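Local structure of glycoside hydrolase family 31 (Kribbella flavida DSM 17836, 5X3I) at residues L654-P657 with L658-H662; R719-P722 with L723-P727. The protein hydrolyses the alpha-1,3-glucosidic linkages of cyclobis-(1->3)-alpha-D-isomaltosyl, a cyclic tetrasaccharide derived from starch, to yield isomaltose inside the cell. The protein carries 1 engineered substitution. All blocks are in the same frame, centred on the assembly; numbering follows the deposited sequence.

In the fold
Both contacts are local turns in the C-terminal region of this family 31 glycoside hydrolase, and contact 1 closes along the chain before contact 2 opens. Contact 1 lies where strand 655-656, an outermost strand of the six-stranded antiparallel sheet of this region, runs out into the loop before strand 675-677. Contact 2 carries the chain from strand 715-720, paired with 693-698 in a two-stranded sheet, to strand 728-731, an inner strand of the sheet that holds 655-656. Their centres are 23 Å apart and their nearest atoms about 11 Å, so the two do not meet directly. Each turn packs on a helix following a barrel strand, 541-556 for contact 1 and 576-586 for contact 2, fastening this region to the TIM barrel.

Contact 1. Residues L654-P657 with L658-H662; sequences LMRP and LFFDH
Arg656 reaches along the chain to meet Asp661, five residues on, in a salt bridge between NH1 and OD2 at 2.9 Å. The bond is nearly straight (163°): OD2 lies in the guanidinium plane and offers its syn lone pair, while the carboxylate is turned 72° against the guanidinium. The arginine starts out extended, CG anti to its own backbone N (chi1 -172°) and chi2 extended as well, which runs CG and CD past Phe660 CB; the bend at chi3 then turns the guanidinium toward the acid. On the way CG rests 3.8 Å from Phe660 CB. Asp661 OD1 has a second cation in Arg652, and Arg656 NH2 pairs with Asp679, while NE bonds to Pro653 O; two arginines and two aspartates thus gather in one cluster, where each acid is likely to offset the crowding of positive charge.

Here the chain passes from strand 655-656, at the edge of the C-terminal antiparallel sheet, through Pro657 into a helix-like turn over residues 658-661. Pro657 O accepts a weak bond from Phe660 N (3.3 Å), and it also receives a hydrogen from a water that accepts from Asp661 N at 2.7 Å and weakly donates to Asp661 OD2, so the water ties the turn's backbone to the acid.

On the apolar side the Pro657 ring lies alongside both phenylalanines, pointing the same way. Its CB meets Phe659 CD2 at 3.5 Å, and its CD meets Phe660 CE2 at 3.9 Å. Phe659 holds CG between its backbone N and carbonyl carbon, which brings its ring back beside the proline. Phe660 CD2 sits 3.8 Å above the plane of the Phe659 ring, offset toward the rim; both rings also meet His228 edge-to-face and touch Ser556 of helix 541-556.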
loop_
_atom_site.group_PDB
_atom_site.type_symbol
_atom_site.label_atom_id
_atom_site.label_comp_id
_atom_site.label_asym_id
_atom_site.label_seq_id
_atom_site.Cartn_x
_atom_site.Cartn_y
_atom_site.Cartn_z
ATOM N N LEU A 654 -4.338 13.233 -12.458
ATOM C CA LEU A 654 -5.796 13.202 -12.432
ATOM C C LEU A 654 -6.349 13.779 -11.135
ATOM O O LEU A 654 -7.228 14.628 -11.161
ATOM C CB LEU A 654 -6.299 11.772 -12.634
ATOM C CG LEU A 654 -7.813 11.574 -12.641
ATOM C CD1 LEU A 654 -8.468 12.522 -13.649
ATOM C CD2 LEU A 654 -8.153 10.101 -12.949
ATOM N N MET A 655 -5.820 13.341 -9.996
ATOM C CA MET A 655 -6.175 13.979 -8.745
ATOM C C MET A 655 -4.979 14.885 -8.424
ATOM O O MET A 655 -3.960 14.434 -7.908
ATOM C CB MET A 655 -6.425 12.909 -7.671
ATOM C CG MET A 655 -6.893 13.390 -6.310
ATOM S SD MET A 655 -7.125 11.996 -5.188
ATOM C CE MET A 655 -7.861 12.790 -3.776
ATOM N N ARG A 656 -5.155 16.182 -8.657
ATOM C CA ARG A 656 -4.007 17.046 -8.927
ATOM C C ARG A 656 -3.810 18.154 -7.911
ATOM O O ARG A 656 -4.595 19.103 -7.870
ATOM C CB ARG A 656 -4.124 17.654 -10.332
ATOM C CG ARG A 656 -2.888 18.430 -10.798
ATOM C CD ARG A 656 -3.146 19.132 -12.127
ATOM N NE ARG A 656 -3.687 18.221 -13.130
ATOM C CZ ARG A 656 -4.169 18.605 -14.308
ATOM N NH1 ARG A 656 -4.177 19.887 -14.642
ATOM N NH2 ARG A 656 -4.648 17.706 -15.156
ATOM N N PRO A 657 -2.745 18.044 -7.100
ATOM C CA PRO A 657 -2.348 19.143 -6.217
ATOM C C PRO A 657 -2.172 20.420 -7.027
ATOM O O PRO A 657 -1.737 20.360 -8.167
ATOM C CB PRO A 657 -1.013 18.663 -5.636
ATOM C CG PRO A 657 -1.078 17.191 -5.706
ATOM C CD PRO A 657 -1.847 16.885 -6.967
ATOM N N LEU A 658 -2.518 21.556 -6.451
ATOM C CA LEU A 658 -2.479 22.808 -7.190
ATOM C C LEU A 658 -1.074 23.236 -7.624
ATOM O O LEU A 658 -0.941 24.076 -8.505
ATOM C CB LEU A 658 -3.125 23.924 -6.372
ATOM C CG LEU A 658 -4.634 24.099 -6.549
ATOM C CD1 LEU A 658 -5.384 22.917 -5.984
ATOM C CD2 LEU A 658 -5.103 25.381 -5.888
ATOM N N PHE A 659 -0.028 22.655 -7.044
ATOM C CA PHE A 659 1.319 23.118 -7.385
ATOM C C PHE A 659 1.726 22.710 -8.799
ATOM O O PHE A 659 2.680 23.244 -9.345
ATOM C CB PHE A 659 2.355 22.645 -6.350
ATOM C CG PHE A 659 2.746 21.189 -6.450
ATOM C CD1 PHE A 659 3.751 20.779 -7.304
ATOM C CD2 PHE A 659 2.162 20.249 -5.627
ATOM C CE1 PHE A 659 4.125 19.452 -7.374
ATOM C CE2 PHE A 659 2.537 18.923 -5.694
ATOM C CZ PHE A 659 3.520 18.527 -6.565
ATOM N N PHE A 660 0.983 21.792 -9.411
ATOM C CA PHE A 660 1.291 21.393 -10.780
ATOM C C PHE A 660 0.992 22.503 -11.769
ATOM O O PHE A 660 1.779 22.778 -12.669
ATOM C CB PHE A 660 0.515 20.130 -11.173
ATOM C CG PHE A 660 1.158 18.863 -10.695
ATOM C CD1 PHE A 660 2.040 18.178 -11.504
ATOM C CD2 PHE A 660 0.909 18.384 -9.428
ATOM C CE1 PHE A 660 2.644 17.028 -11.061
ATOM C CE2 PHE A 660 1.515 17.234 -8.974
ATOM C CZ PHE A 660 2.380 16.553 -9.791
ATOM N N ASP A 661 -0.127 23.174 -11.584
ATOM C CA ASP A 661 -0.516 24.240 -12.478
ATOM C C ASP A 661 -0.185 25.627 -11.937
ATOM O O ASP A 661 -0.216 26.566 -12.656
ATOM C CB ASP A 661 -1.999 24.167 -12.820
ATOM C CG ASP A 661 -2.380 22.885 -13.535
ATOM O OD1 ASP A 661 -1.705 22.496 -14.447
ATOM O OD2 ASP A 661 -3.353 22.289 -13.143
ATOM N N HIS A 662 0.085 25.737 -10.658
ATOM C CA HIS A 662 0.313 27.018 -10.043
ATOM C C HIS A 662 1.543 27.037 -9.136
ATOM O O HIS A 662 1.472 27.453 -8.010
ATOM C CB HIS A 662 -0.916 27.411 -9.265
ATOM C CG HIS A 662 -2.184 27.314 -10.043
ATOM N ND1 HIS A 662 -2.600 28.289 -10.908
ATOM C CD2 HIS A 662 -3.132 26.356 -10.078
ATOM C CE1 HIS A 662 -3.736 27.924 -11.464
ATOM N NE2 HIS A 662 -4.082 26.760 -10.972
HETATM O O HOH W 1 -2.353 22.060 -10.460
#

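Contact 2. Residues R719-P722 with L723-P727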
loop_
_atom_site.group_PDB
_atom_site.type_symbol
_atom_site.label_atom_id
_atom_site.label_comp_id
_atom_site.label_asym_id
_atom_site.label_seq_id
_atom_site.Cartn_x
_atom_site.Cartn_y
_atom_site.Cartn_z
ATOM N N ARG A 719 -18.886 29.343 0.790
ATOM C CA ARG A 719 -20.259 29.012 0.443
ATOM C C ARG A 719 -20.844 28.083 1.486
ATOM O O ARG A 719 -20.114 27.524 2.299
ATOM C CB ARG A 719 -20.340 28.377 -0.945
ATOM C CG ARG A 719 -19.500 27.124 -1.137
ATOM C CD ARG A 719 -20.020 26.296 -2.302
ATOM N NE ARG A 719 -21.390 25.881 -2.041
ATOM C CZ ARG A 719 -22.442 26.236 -2.766
ATOM N NH1 ARG A 719 -23.640 25.811 -2.415
ATOM N NH2 ARG A 719 -22.300 26.995 -3.841
ATOM N N ASP A 720 -22.163 27.925 1.473
ATOM C CA ASP A 720 -22.816 27.001 2.388
ATOM C C ASP A 720 -22.518 25.557 2.014
ATOM O O ASP A 720 -22.400 25.226 0.839
ATOM C CB ASP A 720 -24.324 27.224 2.403
ATOM C CG ASP A 720 -24.698 28.580 2.940
ATOM O OD1 ASP A 720 -23.846 29.205 3.594
ATOM O OD2 ASP A 720 -25.839 29.016 2.712
ATOM N N VAL A 721 -22.402 24.698 3.018
ATOM C CA VAL A 721 -22.192 23.287 2.749
ATOM C C VAL A 721 -23.184 22.392 3.483
ATOM O O VAL A 721 -22.829 21.690 4.421
ATOM C CB VAL A 721 -20.755 22.864 3.098
ATOM C CG1 VAL A 721 -19.812 23.305 2.001
ATOM C CG2 VAL A 721 -20.325 23.443 4.443
ATOM N N PRO A 722 -24.444 22.387 3.024
ATOM C CA PRO A 722 -25.372 21.354 3.484
ATOM C C PRO A 722 -24.861 20.008 2.985
ATOM O O PRO A 722 -23.996 19.999 2.124
ATOM C CB PRO A 722 -26.688 21.742 2.820
ATOM C CG PRO A 722 -26.268 22.453 1.581
ATOM C CD PRO A 722 -25.036 23.221 1.966
ATOM N N LEU A 723 -25.352 18.902 3.524
ATOM C CA LEU A 723 -24.794 17.595 3.180
ATOM C C LEU A 723 -24.852 17.259 1.683
ATOM O O LEU A 723 -24.081 16.440 1.203
ATOM C CB LEU A 723 -25.490 16.506 3.996
ATOM C CG LEU A 723 -25.137 16.575 5.488
ATOM C CD1 LEU A 723 -25.764 15.460 6.296
ATOM C CD2 LEU A 723 -23.632 16.551 5.661
ATOM N N GLU A 724 -25.719 17.917 0.927
ATOM C CA GLU A 724 -25.828 17.574 -0.484
ATOM C C GLU A 724 -24.780 18.298 -1.323
ATOM O O GLU A 724 -24.733 18.137 -2.534
ATOM C CB GLU A 724 -27.230 17.882 -1.020
ATOM C CG GLU A 724 -27.570 19.351 -1.113
ATOM C CD GLU A 724 -28.404 19.834 0.056
ATOM O OE1 GLU A 724 -29.037 20.901 -0.082
ATOM O OE2 GLU A 724 -28.429 19.154 1.110
ATOM N N VAL A 725 -23.937 19.088 -0.673
ATOM C CA VAL A 725 -22.947 19.882 -1.388
ATOM C C VAL A 725 -21.523 19.620 -0.901
ATOM O O VAL A 725 -21.273 19.531 0.295
ATOM C CB VAL A 725 -23.266 21.397 -1.250
ATOM C CG1 VAL A 725 -22.037 22.264 -1.521
ATOM C CG2 VAL A 725 -24.412 21.785 -2.170
ATOM N N VAL A 726 -20.604 19.460 -1.844
ATOM C CA VAL A 726 -19.185 19.623 -1.563
ATOM C C VAL A 726 -18.746 20.690 -2.537
ATOM O O VAL A 726 -19.160 20.664 -3.692
ATOM C CB VAL A 726 -18.364 18.311 -1.758
ATOM C CG1 VAL A 726 -18.645 17.661 -3.121
ATOM C CG2 VAL A 726 -16.875 18.572 -1.617
ATOM N N PRO A 727 -17.911 21.639 -2.080
ATOM C CA PRO A 727 -17.560 22.727 -2.992
ATOM C C PRO A 727 -16.775 22.237 -4.190
ATOM O O PRO A 727 -15.772 21.550 -4.036
ATOM C CB PRO A 727 -16.724 23.666 -2.113
ATOM C CG PRO A 727 -17.224 23.415 -0.735
ATOM C CD PRO A 727 -17.525 21.939 -0.690
#
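Arg719 and Val725 point at each other from the two arms of the turn, and the valine's CG1 comes obliquely against the guanidinium, 3.7 Å from Arg719 NE. The arginine leaves with CG wedged between its backbone N and carbonyl carbon (chi1 57°), then bends at chi3, bringing NE back to the next residue's carbonyl: NE donates to Asp720 O at 3.1 Å, somewhat bent (143°) and tilted out of the guanidinium plane. Farther out, NH2 forms a salt bridge with Asp705. With an alanine in place of Arg719, Asp705 would probably be left without this charged mate and the Val725 methyls without the guanidinium against them.

The reversal itself is a type I beta turn from Pro722 to Val725, closed by Val725 N donating to Pro722 O at 2.9 Å, and it links strand 715-720 to strand 728-731 of the C-terminal sheet. Val721 meets Pro727 at about a right angle, CG1 lying 3.8 Å from Pro727 CG, with Trp694 touching both. At the bend, the Glu724 chain bends at chi2 and crosses the Pro722 ring obliquely, its carboxylate coming against CB and CG with both oxygens, OE1 3.6 Å from Pro722 CG. Leu723 points away from the arm before it and packs on Leu580 of helix 576-586 and Leu625 of helix 622-650, while Arg581 bonds to Val721 O.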